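Local atomic coordinates of UPF0255 protein frsA (Vibrio vulnificus, PDB entry 3MVE), a protein that probably catalyses the hydrolysis of carboxylic esters to an alcohol and a carboxylate, as a member of the FrsA family with an alpha/beta-hydrolase fold. Residues Val293-Pro298 and Leu359-Glu364; Gly201-Gln206 and Gly270-Gly275; Ile40-Gly45 and Asp83-Asp88; Ala25-Met30 and Ser327-Tyr332; Ile167-Glu172 and Leu184-Thr189. All blocks are in the same frame, centred on the assembly; numbering follows the deposited sequence.

Contact 1 of 5, residues Val293-Pro298 and Leu359-Glu364; sequences VILGAP and LAMSLE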
# COMPACT_ATOMS: atom_id res chain seq x y z
N VAL A 293 -10.73 -29.50 9.40
CA VAL A 293 -9.98 -29.40 10.65
C VAL A 293 -10.12 -27.98 11.17
O VAL A 293 -10.01 -27.02 10.41
CB VAL A 293 -8.46 -29.63 10.47
CG1 VAL A 293 -7.77 -29.57 11.85
CG2 VAL A 293 -8.19 -30.94 9.75
N ILE A 294 -10.37 -27.84 12.47
CA ILE A 294 -10.45 -26.52 13.04
C ILE A 294 -9.59 -26.42 14.29
O ILE A 294 -9.44 -27.39 15.05
CB ILE A 294 -11.90 -26.10 13.36
CG1 ILE A 294 -12.56 -27.12 14.30
CG2 ILE A 294 -12.69 -25.98 12.06
CD1 ILE A 294 -13.93 -26.67 14.81
N LEU A 295 -9.00 -25.25 14.48
CA LEU A 295 -8.14 -25.01 15.62
C LEU A 295 -8.52 -23.70 16.29
O LEU A 295 -8.61 -22.66 15.63
CB LEU A 295 -6.67 -24.94 15.18
CG LEU A 295 -6.12 -26.20 14.49
CD1 LEU A 295 -6.55 -26.24 13.03
CD2 LEU A 295 -4.60 -26.21 14.59
N GLY A 296 -8.77 -23.77 17.59
CA GLY A 296 -9.11 -22.60 18.38
C GLY A 296 -10.32 -21.83 17.90
O GLY A 296 -10.39 -20.60 18.02
N ALA A 297 -11.30 -22.56 17.38
CA ALA A 297 -12.51 -21.93 16.86
C ALA A 297 -13.57 -21.69 17.93
O ALA A 297 -13.86 -22.57 18.74
CB ALA A 297 -13.09 -22.80 15.75
N PRO A 298 -14.13 -20.46 17.97
CA PRO A 298 -15.17 -20.10 18.93
C PRO A 298 -16.46 -20.62 18.28
O PRO A 298 -16.98 -20.01 17.33
CB PRO A 298 -15.11 -18.58 18.97
CG PRO A 298 -14.73 -18.24 17.54
CD PRO A 298 -13.64 -19.26 17.26
N LEU A 359 -12.29 -32.65 12.52
CA LEU A 359 -11.34 -32.71 13.63
C LEU A 359 -11.36 -31.33 14.29
O LEU A 359 -10.98 -30.33 13.67
CB LEU A 359 -9.93 -33.02 13.14
CG LEU A 359 -8.83 -32.93 14.21
CD1 LEU A 359 -9.20 -33.83 15.39
CD2 LEU A 359 -7.48 -33.35 13.61
N ALA A 360 -11.81 -31.26 15.53
CA ALA A 360 -11.89 -29.98 16.22
C ALA A 360 -10.99 -29.97 17.44
O ALA A 360 -11.15 -30.78 18.36
CB ALA A 360 -13.32 -29.70 16.63
N MET A 361 -10.04 -29.04 17.46
CA MET A 361 -9.12 -28.97 18.58
C MET A 361 -8.77 -27.54 18.99
O MET A 361 -9.02 -26.59 18.25
CB MET A 361 -7.86 -29.75 18.24
CG MET A 361 -7.19 -29.29 16.97
SD MET A 361 -5.84 -30.39 16.46
CE MET A 361 -6.00 -30.35 14.70
N SER A 362 -8.21 -27.41 20.18
CA SER A 362 -7.79 -26.12 20.70
C SER A 362 -6.86 -26.39 21.86
O SER A 362 -6.81 -27.51 22.38
CB SER A 362 -9.00 -25.29 21.16
OG SER A 362 -9.73 -25.96 22.18
N LEU A 363 -6.11 -25.37 22.26
CA LEU A 363 -5.16 -25.52 23.35
C LEU A 363 -5.82 -25.44 24.71
O LEU A 363 -6.85 -24.79 24.89
CB LEU A 363 -4.06 -24.47 23.24
CG LEU A 363 -2.93 -24.75 22.24
CD1 LEU A 363 -3.48 -25.28 20.92
CD2 LEU A 363 -2.16 -23.46 22.03
N GLU A 364 -5.20 -26.12 25.67
CA GLU A 364 -5.67 -26.14 27.04
C GLU A 364 -5.80 -24.71 27.56
O GLU A 364 -4.85 -23.93 27.51
CB GLU A 364 -4.68 -26.93 27.90
CG GLU A 364 -5.02 -27.01 29.38
CD GLU A 364 -6.45 -27.45 29.62
OE1 GLU A 364 -7.37 -26.61 29.51
OE2 GLU A 364 -6.66 -28.65 29.91
O HOH W 1 -11.45 -25.47 17.28
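The flat groups here are peptide planes, with Leu359, Ile294 and Met361 offering their carbonyls between two neighbouring parallel strands, the sixth and seventh of the alpha/beta-hydrolase sheet. Val293 pairs with Leu359, Ile294 with Ala360 and Leu295 with Met361. Ile294 N donates to Leu359 O at 2.8 Å, Met361 N to Ile294 O at 3.0 Å, and Gly296 N to Met361 O at 2.9 Å.

On one face of the sheet sit Val293, Leu295, Leu359 and Met361. Helix 394-413 packs on this face through Val293 and Leu359. Leu295 and Met361 run side by side, their CG atoms 4.1 Å apart. The Met361 chain bends at its last torsion and lays CE across Val293 CG1 at 3.4 Å, tighter than a usual methyl contact.

The other face carries Ile294 and Ala360, under helices 273-284 and 371-379. Ile294 CG1 stands between its own N and carbonyl carbon (chi1 57°), and from there CG1 and CD1 both rest on Ala360 CB, CG1 at 3.6 Å.

Just past the end of the first strand, at Gly296, one water bridges the two segments: it donates to Met361 O (2.8 Å), which also takes Gly296 N, and accepts from Ala297 N (2.9 Å).

Contact 2 of 5, residues Gly201-Gln206 and Gly270-Gly275; sequences GLDSLQ and GFRFGG. With EDO (1,2-ethanediol), chain D.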
# COMPACT_ATOMS: atom_id res chain seq x y z
N GLY A 201 -8.06 -16.39 11.22
CA GLY A 201 -9.06 -15.69 12.02
C GLY A 201 -9.56 -14.36 11.45
O GLY A 201 -9.40 -14.07 10.26
N LEU A 202 -10.21 -13.57 12.30
CA LEU A 202 -10.71 -12.27 11.90
C LEU A 202 -9.57 -11.26 12.05
O LEU A 202 -9.67 -10.14 11.57
CB LEU A 202 -11.90 -11.86 12.78
CG LEU A 202 -13.23 -12.59 12.59
CD1 LEU A 202 -14.28 -12.03 13.56
CD2 LEU A 202 -13.70 -12.43 11.14
N ASP A 203 -8.50 -11.67 12.73
CA ASP A 203 -7.34 -10.81 12.98
C ASP A 203 -6.08 -11.22 12.21
O ASP A 203 -4.98 -10.79 12.54
CB ASP A 203 -7.02 -10.79 14.48
CG ASP A 203 -6.60 -12.16 15.01
OD1 ASP A 203 -6.65 -13.15 14.26
OD2 ASP A 203 -6.23 -12.26 16.20
N SER A 204 -6.23 -12.04 11.17
CA SER A 204 -5.08 -12.50 10.40
C SER A 204 -5.34 -12.36 8.89
O SER A 204 -6.48 -12.35 8.46
CB SER A 204 -4.81 -13.97 10.76
OG SER A 204 -3.65 -14.46 10.10
N LEU A 205 -4.29 -12.24 8.09
CA LEU A 205 -4.47 -12.11 6.64
C LEU A 205 -4.27 -13.47 5.96
O LEU A 205 -3.54 -14.32 6.48
CB LEU A 205 -3.48 -11.10 6.05
CG LEU A 205 -3.34 -9.71 6.71
CD1 LEU A 205 -2.29 -8.91 5.95
CD2 LEU A 205 -4.67 -8.97 6.69
N GLN A 206 -4.90 -13.65 4.80
CA GLN A 206 -4.79 -14.90 4.08
C GLN A 206 -3.36 -15.21 3.66
O GLN A 206 -3.04 -16.36 3.42
CB GLN A 206 -5.71 -14.90 2.84
CG GLN A 206 -5.29 -13.95 1.73
CD GLN A 206 -6.10 -14.17 0.46
OE1 GLN A 206 -7.11 -13.49 0.22
NE2 GLN A 206 -5.68 -15.14 -0.35
N GLY A 270 -9.72 -24.32 9.25
CA GLY A 270 -10.20 -23.06 9.76
C GLY A 270 -9.54 -22.77 11.09
O GLY A 270 -9.52 -23.63 11.99
N PHE A 271 -8.98 -21.57 11.20
CA PHE A 271 -8.32 -21.10 12.42
C PHE A 271 -9.21 -20.07 13.10
O PHE A 271 -9.73 -19.14 12.46
CB PHE A 271 -6.97 -20.46 12.07
CG PHE A 271 -5.94 -21.44 11.55
CD1 PHE A 271 -5.22 -22.24 12.43
CD2 PHE A 271 -5.70 -21.55 10.18
CE1 PHE A 271 -4.27 -23.15 11.96
CE2 PHE A 271 -4.75 -22.46 9.70
CZ PHE A 271 -4.03 -23.26 10.59
N ARG A 272 -9.37 -20.22 14.41
CA ARG A 272 -10.19 -19.29 15.19
C ARG A 272 -11.57 -19.11 14.57
O ARG A 272 -12.23 -20.09 14.24
CB ARG A 272 -9.46 -17.95 15.32
CG ARG A 272 -8.06 -18.11 15.87
CD ARG A 272 -7.73 -17.00 16.84
NE ARG A 272 -8.82 -16.79 17.78
CZ ARG A 272 -8.80 -15.89 18.75
NH1 ARG A 272 -7.74 -15.11 18.92
NH2 ARG A 272 -9.85 -15.76 19.56
N PHE A 273 -12.02 -17.86 14.39
CA PHE A 273 -13.34 -17.67 13.81
C PHE A 273 -13.40 -18.33 12.44
O PHE A 273 -14.47 -18.77 11.99
CB PHE A 273 -13.72 -16.19 13.72
CG PHE A 273 -15.18 -15.97 13.46
CD1 PHE A 273 -16.15 -16.50 14.32
CD2 PHE A 273 -15.61 -15.27 12.33
CE1 PHE A 273 -17.51 -16.34 14.06
CE2 PHE A 273 -16.98 -15.11 12.06
CZ PHE A 273 -17.92 -15.65 12.93
N GLY A 274 -12.26 -18.42 11.77
CA GLY A 274 -12.23 -19.08 10.48
C GLY A 274 -12.78 -20.49 10.64
O GLY A 274 -13.47 -20.98 9.75
N GLY A 275 -12.47 -21.13 11.77
CA GLY A 275 -12.96 -22.48 12.04
C GLY A 275 -14.48 -22.52 12.12
O GLY A 275 -15.11 -23.50 11.70
C1 EDO D . -10.79 -14.55 16.01
O1 EDO D . -10.94 -15.01 14.66
C2 EDO D . -12.17 -14.36 16.65
O2 EDO D . -12.27 -15.19 17.81
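An oxyanion-hole-like pocket, occupied by 1,2-ethanediol, lies where Leu202 and Phe273 come together beside the sharp turn between strand 266-271 and helix 273-284. Oxygen O1 of the diol, probably picked up from the crystallisation liquor, accepts from Leu202 N at 2.9 Å and from Phe273 N at 3.1 Å, so two backbone N-H groups, one from each segment, grip one oxygen. Tyr316 also bonds to the diol.

Gly201 packs against Arg272, its CA 4.0 Å from Arg272 CB. Leu202 crosses the Phe273 ring obliquely, with CG 3.6 Å from Phe273 CD2; Phe273 CG is swung opposite its own N (chi1 -166°), which turns the ring toward Leu202. Carbon C1 of the diol sits over one face of the Arg272 guanidinium, 3.4 Å above its plane. Asp203 OD2 is 4.2 Å from Arg272 NH1, but it lies well out of the guanidinium plane and the attraction is one of charge alone; its carboxylate is held by Tyr137 and Arg54.

Arg272, with phi 52°, stands where a Gly-x-Ser-x-Gly sequence would have its serine, and the strand-turn-helix geometry is consistent with the nucleophile elbow of alpha/beta hydrolases.

Contact 3 of 5, residues Ile40-Gly45 and Asp83-Asp88; sequences IKEKNG and DEQWLD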
# COMPACT_ATOMS: atom_id res chain seq x y z
N ILE A 40 -11.38 -4.08 33.88
CA ILE A 40 -10.78 -5.37 33.54
C ILE A 40 -9.31 -5.27 33.11
O ILE A 40 -8.54 -6.21 33.32
CB ILE A 40 -11.64 -6.08 32.46
CG1 ILE A 40 -12.99 -6.47 33.10
CG2 ILE A 40 -10.93 -7.32 31.92
CD1 ILE A 40 -13.98 -7.10 32.16
N LYS A 41 -8.92 -4.14 32.54
CA LYS A 41 -7.53 -3.95 32.15
C LYS A 41 -6.74 -3.82 33.45
O LYS A 41 -5.65 -4.38 33.60
CB LYS A 41 -7.39 -2.67 31.32
CG LYS A 41 -6.04 -1.98 31.44
CD LYS A 41 -6.12 -0.60 30.81
CE LYS A 41 -5.13 0.35 31.45
NZ LYS A 41 -5.69 1.73 31.49
N GLU A 42 -7.31 -3.08 34.39
CA GLU A 42 -6.69 -2.87 35.69
C GLU A 42 -6.63 -4.18 36.45
O GLU A 42 -5.64 -4.46 37.12
CB GLU A 42 -7.49 -1.83 36.48
CG GLU A 42 -6.69 -0.61 36.88
CD GLU A 42 -5.87 -0.02 35.74
OE1 GLU A 42 -4.87 -0.65 35.34
OE2 GLU A 42 -6.25 1.07 35.24
N LYS A 43 -7.68 -4.99 36.33
CA LYS A 43 -7.74 -6.28 37.02
C LYS A 43 -6.70 -7.26 36.49
O LYS A 43 -5.98 -7.89 37.26
CB LYS A 43 -9.14 -6.87 36.88
N ASN A 44 -6.62 -7.38 35.16
CA ASN A 44 -5.66 -8.29 34.54
C ASN A 44 -4.22 -7.83 34.77
O ASN A 44 -3.35 -8.64 35.09
CB ASN A 44 -5.91 -8.38 33.03
CG ASN A 44 -7.25 -8.98 32.69
OD1 ASN A 44 -7.81 -9.77 33.46
ND2 ASN A 44 -7.78 -8.63 31.52
N GLY A 45 -3.97 -6.54 34.60
CA GLY A 45 -2.62 -6.02 34.79
C GLY A 45 -1.67 -6.48 33.69
O GLY A 45 -0.48 -6.63 33.94
N ASP A 83 -1.13 4.49 26.57
CA ASP A 83 -1.26 3.97 27.92
C ASP A 83 0.09 3.34 28.26
O ASP A 83 0.52 2.40 27.60
CB ASP A 83 -2.35 2.90 27.98
CG ASP A 83 -2.70 2.49 29.40
OD1 ASP A 83 -1.79 2.36 30.24
OD2 ASP A 83 -3.90 2.28 29.67
N GLU A 84 0.77 3.88 29.27
CA GLU A 84 2.06 3.35 29.65
C GLU A 84 2.00 1.93 30.17
O GLU A 84 3.02 1.27 30.28
CB GLU A 84 2.73 4.26 30.67
CG GLU A 84 3.32 5.53 30.07
CD GLU A 84 4.38 5.23 29.02
OE1 GLU A 84 4.96 4.13 29.03
OE2 GLU A 84 4.64 6.12 28.18
N GLN A 85 0.80 1.43 30.49
CA GLN A 85 0.68 0.05 30.97
C GLN A 85 0.86 -0.90 29.79
O GLN A 85 1.37 -2.02 29.95
CB GLN A 85 -0.69 -0.21 31.60
CG GLN A 85 -0.84 -1.64 32.17
CD GLN A 85 -2.27 -2.00 32.56
OE1 GLN A 85 -2.98 -1.19 33.18
NE2 GLN A 85 -2.69 -3.22 32.23
N TRP A 86 0.44 -0.46 28.61
CA TRP A 86 0.56 -1.30 27.41
C TRP A 86 1.77 -0.89 26.61
O TRP A 86 1.75 0.10 25.87
CB TRP A 86 -0.73 -1.23 26.57
CG TRP A 86 -1.92 -1.86 27.25
CD1 TRP A 86 -1.89 -2.80 28.25
CD2 TRP A 86 -3.31 -1.65 26.95
NE1 TRP A 86 -3.17 -3.19 28.58
CE2 TRP A 86 -4.06 -2.51 27.79
CE3 TRP A 86 -4.00 -0.83 26.05
CZ2 TRP A 86 -5.46 -2.56 27.76
CZ3 TRP A 86 -5.38 -0.89 26.01
CH2 TRP A 86 -6.10 -1.75 26.86
N LEU A 87 2.83 -1.68 26.79
CA LEU A 87 4.13 -1.45 26.18
C LEU A 87 4.13 -1.25 24.67
O LEU A 87 4.99 -0.54 24.14
CB LEU A 87 5.08 -2.61 26.53
CG LEU A 87 5.35 -2.83 28.03
CD1 LEU A 87 6.26 -4.05 28.22
CD2 LEU A 87 6.01 -1.59 28.64
N ASP A 88 3.15 -1.84 24.00
CA ASP A 88 3.06 -1.74 22.54
C ASP A 88 2.20 -0.61 22.02
O ASP A 88 1.77 -0.64 20.88
CB ASP A 88 2.56 -3.07 21.97
CG ASP A 88 1.19 -3.46 22.51
OD1 ASP A 88 0.94 -3.24 23.72
OD2 ASP A 88 0.36 -3.99 21.73
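Lys41, near the C-terminal end of helix 31-44, reaches over to a type I beta turn, Asp83-Trp86, that starts with an Asx turn at Asp83, and charge is the main tie. Its NZ forms a salt bridge with Asp83 OD2 at 2.6 Å, meeting the syn lone pair, the two side chains arriving from opposite directions. Glu42 OE2 stands as a long second partner of the same ammonium, which makes a small surface network in which the lysine probably screens two carboxylates from each other.

Of the hydrogen bonds, the one from Gln85 NE2 to Lys41 O is weak, 3.5 Å long though fairly straight; the same amide nitrogen also bonds to Phe46 O, just beyond the helix. Lys41 O already takes Gly45 N at 2.9 Å, closing the last turn before Gly45 leaves the helix with positive phi.

Apolar contact comes from the lysine shaft. With CG opposite the backbone N (chi1 151°), the chain runs outward across Trp86, and Lys41 CD approaches the six-membered ring obliquely, 3.7 Å from Trp86 CZ2.

Within the turn, Asp83 OD1 accepts Gln85 N at 2.8 Å on its anti side, 24° out of the carboxylate plane, while OD2 holds the lysine.

Contact 4 of 5, residues Ala25-Met30 and Ser327-Tyr332; sequences ALTQYM and SVVDIY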
# COMPACT_ATOMS: atom_id res chain seq x y z
N ALA A 25 -6.20 3.18 20.57
CA ALA A 25 -7.08 4.33 20.78
C ALA A 25 -8.04 4.58 19.62
O ALA A 25 -8.86 5.50 19.66
CB ALA A 25 -6.24 5.60 21.03
N LEU A 26 -7.96 3.76 18.58
CA LEU A 26 -8.83 3.95 17.42
C LEU A 26 -10.31 3.60 17.63
O LEU A 26 -11.18 4.26 17.06
CB LEU A 26 -8.29 3.19 16.22
CG LEU A 26 -7.10 3.82 15.48
CD1 LEU A 26 -6.53 2.82 14.48
CD2 LEU A 26 -7.54 5.11 14.77
N THR A 27 -10.59 2.58 18.43
CA THR A 27 -11.96 2.18 18.66
C THR A 27 -12.66 3.03 19.73
O THR A 27 -12.14 3.23 20.83
CB THR A 27 -12.02 0.69 19.03
OG1 THR A 27 -11.23 -0.06 18.09
CG2 THR A 27 -13.46 0.18 18.96
N GLN A 28 -13.84 3.54 19.38
CA GLN A 28 -14.63 4.38 20.25
C GLN A 28 -15.65 3.60 21.07
O GLN A 28 -16.45 2.84 20.53
CB GLN A 28 -15.36 5.43 19.41
CG GLN A 28 -14.43 6.51 18.89
CD GLN A 28 -13.98 7.44 20.00
OE1 GLN A 28 -13.52 6.99 21.06
NE2 GLN A 28 -14.12 8.74 19.78
N TYR A 29 -15.63 3.80 22.39
CA TYR A 29 -16.54 3.11 23.29
C TYR A 29 -17.43 4.08 24.04
O TYR A 29 -17.06 5.24 24.27
CB TYR A 29 -15.75 2.28 24.31
CG TYR A 29 -15.12 1.05 23.73
CD1 TYR A 29 -15.77 -0.19 23.81
CD2 TYR A 29 -13.89 1.11 23.08
CE1 TYR A 29 -15.21 -1.31 23.25
CE2 TYR A 29 -13.33 -0.01 22.51
CZ TYR A 29 -13.99 -1.22 22.60
OH TYR A 29 -13.45 -2.33 22.01
N MET A 30 -18.62 3.62 24.41
CA MET A 30 -19.54 4.44 25.17
C MET A 30 -18.96 4.52 26.59
O MET A 30 -18.38 3.55 27.08
CB MET A 30 -20.93 3.80 25.20
CG MET A 30 -21.71 3.93 23.90
SD MET A 30 -22.10 5.65 23.46
CE MET A 30 -23.47 5.93 24.64
N SER A 327 -19.67 2.07 14.79
CA SER A 327 -19.12 3.42 14.88
C SER A 327 -18.73 3.66 16.35
O SER A 327 -17.59 4.03 16.64
CB SER A 327 -20.15 4.47 14.44
OG SER A 327 -21.25 4.50 15.33
N VAL A 328 -19.68 3.48 17.26
CA VAL A 328 -19.39 3.63 18.68
C VAL A 328 -19.77 2.29 19.28
O VAL A 328 -20.81 1.72 18.95
CB VAL A 328 -20.22 4.73 19.35
CG1 VAL A 328 -19.44 5.28 20.54
CG2 VAL A 328 -20.56 5.83 18.36
N VAL A 329 -18.93 1.78 20.18
CA VAL A 329 -19.18 0.47 20.75
C VAL A 329 -19.73 0.41 22.16
O VAL A 329 -19.22 1.05 23.08
CB VAL A 329 -17.89 -0.37 20.74
CG1 VAL A 329 -18.19 -1.78 21.22
CG2 VAL A 329 -17.28 -0.37 19.34
N ASP A 330 -20.79 -0.38 22.31
CA ASP A 330 -21.40 -0.62 23.60
C ASP A 330 -21.15 -2.11 23.85
O ASP A 330 -21.76 -2.96 23.22
CB ASP A 330 -22.90 -0.32 23.55
CG ASP A 330 -23.60 -0.64 24.86
OD1 ASP A 330 -23.82 -1.83 25.15
OD2 ASP A 330 -23.92 0.31 25.61
N ILE A 331 -20.22 -2.40 24.75
CA ILE A 331 -19.86 -3.78 25.05
C ILE A 331 -21.05 -4.65 25.48
O ILE A 331 -21.07 -5.84 25.21
CB ILE A 331 -18.76 -3.84 26.15
CG1 ILE A 331 -17.54 -3.02 25.71
CG2 ILE A 331 -18.31 -5.28 26.36
CD1 ILE A 331 -16.41 -2.96 26.74
N TYR A 332 -22.03 -4.05 26.14
CA TYR A 332 -23.20 -4.81 26.56
C TYR A 332 -24.02 -5.27 25.37
O TYR A 332 -24.37 -6.45 25.26
CB TYR A 332 -24.04 -3.94 27.49
CG TYR A 332 -23.24 -3.54 28.71
CD1 TYR A 332 -22.97 -4.46 29.72
CD2 TYR A 332 -22.73 -2.25 28.82
CE1 TYR A 332 -22.19 -4.10 30.81
CE2 TYR A 332 -21.95 -1.89 29.91
CZ TYR A 332 -21.69 -2.81 30.90
OH TYR A 332 -20.93 -2.45 31.98
O HOH W 2 -15.15 2.88 16.56
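Tyr29 and Val329 lie side by side and point the same way, the isopropyl group against one half of the phenol ring. Val329 CB stands 4.1 Å from the Tyr29 ring centroid and 29° from the ring normal, an off-centre CH-pi contact, and Val329 CG1 meets Tyr29 CE1 at 3.6 Å. Ile331 comes to the same ring differently: its CG1 is at the edge, near the plane, 3.8 Å from Tyr29 CE1. The phenol is further fixed at its far end, where the hydroxyl bonds to Asp318 of helix 314-323.

The backbones form a single beta bridge at Tyr29 and Val329. Val329 N donates to Gln28 O at 2.7 Å, and Val329 O takes Met30 N at 3.0 Å. This stitches the extended N-terminal segment, just before helix 31-44, to the loop leading into helix 331-337; Met30 and Asp330 occupy the N-cap positions of those two helices, and the Asp330 carboxylate caps Ser333 N.

On the outer side Met30 crosses Val328 at about a right angle, Met30 SD 4.0 Å from Val328 CG1. The methionine chain, bent about its CB-CG bond (chi2 -64°) and again about CG-SD, leads its methyl end off from the Ser327-Tyr332 segment. A water accepts from Gln28 N and donates to Ser327 O at 2.7 Å.

Contact 5 of 5, residues Ile167-Glu172 and Leu184-Thr189; sequences IIKQLE and LHLTNT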
# COMPACT_ATOMS: atom_id res chain seq x y z
N ILE A 167 4.44 -22.87 -7.15
CA ILE A 167 3.54 -22.01 -7.89
C ILE A 167 2.46 -21.40 -6.99
O ILE A 167 1.82 -22.10 -6.19
CB ILE A 167 2.81 -22.76 -9.04
CG1 ILE A 167 3.81 -23.37 -10.02
CG2 ILE A 167 1.94 -21.78 -9.82
CD1 ILE A 167 4.49 -24.61 -9.55
N ILE A 168 2.28 -20.09 -7.13
CA ILE A 168 1.27 -19.38 -6.36
C ILE A 168 0.47 -18.53 -7.31
O ILE A 168 1.00 -17.59 -7.92
CB ILE A 168 1.88 -18.46 -5.29
CG1 ILE A 168 2.65 -19.28 -4.25
CG2 ILE A 168 0.77 -17.67 -4.61
CD1 ILE A 168 3.06 -18.49 -3.00
N LYS A 169 -0.81 -18.85 -7.45
CA LYS A 169 -1.68 -18.11 -8.36
C LYS A 169 -2.68 -17.27 -7.60
O LYS A 169 -3.36 -17.75 -6.70
CB LYS A 169 -2.41 -19.09 -9.27
CG LYS A 169 -1.48 -19.90 -10.17
CD LYS A 169 -2.25 -20.92 -11.01
CE LYS A 169 -1.29 -21.81 -11.80
NZ LYS A 169 -0.54 -21.04 -12.83
N GLN A 170 -2.77 -16.00 -7.95
CA GLN A 170 -3.72 -15.13 -7.30
C GLN A 170 -4.98 -15.22 -8.14
O GLN A 170 -4.96 -14.84 -9.31
CB GLN A 170 -3.21 -13.70 -7.26
CG GLN A 170 -3.93 -12.85 -6.24
CD GLN A 170 -3.46 -11.41 -6.25
OE1 GLN A 170 -3.71 -10.68 -7.21
NE2 GLN A 170 -2.78 -10.99 -5.18
N LEU A 171 -6.04 -15.74 -7.55
CA LEU A 171 -7.31 -15.90 -8.25
C LEU A 171 -8.29 -14.78 -7.89
O LEU A 171 -8.28 -14.27 -6.77
CB LEU A 171 -7.94 -17.25 -7.88
CG LEU A 171 -7.34 -18.55 -8.42
CD1 LEU A 171 -5.82 -18.50 -8.39
CD2 LEU A 171 -7.84 -19.70 -7.59
N GLU A 172 -9.13 -14.42 -8.85
CA GLU A 172 -10.13 -13.39 -8.63
C GLU A 172 -11.47 -13.94 -9.09
O GLU A 172 -11.67 -14.19 -10.28
CB GLU A 172 -9.77 -12.10 -9.36
CG GLU A 172 -8.53 -11.42 -8.79
CD GLU A 172 -8.35 -9.98 -9.25
OE1 GLU A 172 -8.43 -9.73 -10.47
OE2 GLU A 172 -8.12 -9.10 -8.39
N LEU A 184 -3.83 -19.52 -4.66
CA LEU A 184 -3.68 -20.96 -4.85
C LEU A 184 -2.20 -21.31 -4.84
O LEU A 184 -1.44 -20.88 -5.71
CB LEU A 184 -4.31 -21.39 -6.19
CG LEU A 184 -4.21 -22.90 -6.51
CD1 LEU A 184 -4.99 -23.69 -5.44
CD2 LEU A 184 -4.80 -23.18 -7.89
N HIS A 185 -1.81 -22.10 -3.84
CA HIS A 185 -0.43 -22.51 -3.68
C HIS A 185 -0.29 -23.95 -4.17
O HIS A 185 -1.02 -24.84 -3.72
CB HIS A 185 -0.01 -22.42 -2.21
CG HIS A 185 -0.21 -21.06 -1.60
ND1 HIS A 185 -1.46 -20.52 -1.39
CD2 HIS A 185 0.68 -20.17 -1.10
CE1 HIS A 185 -1.33 -19.35 -0.79
NE2 HIS A 185 -0.04 -19.12 -0.60
N LEU A 186 0.65 -24.19 -5.09
CA LEU A 186 0.82 -25.53 -5.63
C LEU A 186 2.28 -25.95 -5.69
O LEU A 186 3.18 -25.13 -5.89
CB LEU A 186 0.23 -25.59 -7.05
CG LEU A 186 -1.23 -25.16 -7.28
CD1 LEU A 186 -1.28 -24.22 -8.49
CD2 LEU A 186 -2.12 -26.40 -7.51
N THR A 187 2.51 -27.25 -5.53
CA THR A 187 3.87 -27.75 -5.62
C THR A 187 4.25 -27.77 -7.10
O THR A 187 5.42 -27.62 -7.46
CB THR A 187 3.98 -29.17 -5.04
OG1 THR A 187 2.92 -29.99 -5.54
CG2 THR A 187 3.90 -29.11 -3.51
N ASN A 188 3.24 -27.94 -7.95
CA ASN A 188 3.41 -27.95 -9.40
C ASN A 188 2.05 -28.04 -10.07
O ASN A 188 1.04 -28.21 -9.40
CB ASN A 188 4.28 -29.15 -9.85
CG ASN A 188 3.59 -30.48 -9.63
OD1 ASN A 188 2.55 -30.77 -10.22
ND2 ASN A 188 4.18 -31.30 -8.78
N THR A 189 2.03 -27.91 -11.39
CA THR A 189 0.78 -28.00 -12.13
C THR A 189 0.87 -29.16 -13.12
O THR A 189 0.32 -29.09 -14.22
CB THR A 189 0.50 -26.70 -12.91
OG1 THR A 189 1.54 -26.49 -13.87
CG2 THR A 189 0.42 -25.51 -11.97
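Strands Ile167-Glu172 and Leu184-Leu186 run antiparallel at 165°, with two hydrogen-bonded pairs, Ile167-Leu186 and Lys169-Leu184, flanking the non-hydrogen-bonded pair Ile168-His185. Leu186 N to Ile167 O is short at 2.6 Å, and Leu184 N to Lys169 O measures 2.7 Å.

On one face Ile168 lies against the His185 imidazole. Its CG2 stands above the ring, offset toward the rim, while CD1 touches CD2 of His185 at 3.5 Å. The ring is held by Tyr157 at NE2 and by Met224 O at ND1, which should fix its rotation.

Contact on the other face is mostly aliphatic, made by Ile167, Leu171, Leu184, Leu186 and the carbon chain of Lys169. Ile167 folds CD1 onto Asn188 CA (3.5 Å), Lys169 lays CE beside Leu186 CD1 and Thr189 CG2, and Leu171 CD1 rests on Leu184 CB at 3.9 Å.

Strand 223-227 adds on beyond the second strand, so this is the edge beta hairpin, the antiparallel start of the alpha/beta-hydrolase sheet.

In the fold
From the N terminus, contact 4 opens first and closes only at 327-332, so its long loop contains contacts 3, 5 and 2 in turn. Contact 3 joins helix 31-44 to a later loop. Contact 5 closes the hairpin at one edge of the sheet, about 40 Å from contact 4 between centres. Contact 2 then brings the loop after strand 193-199 to the turn before helix 273-284. Contact 1 opens within the contact 4 loop and closes after it, so the two cross. Contacts 1 and 2 touch: Arg272 N lies 2.8 Å from Leu295 O, probably hydrogen-bonded, through neighbouring strands of the sheet that contact 5 also reaches.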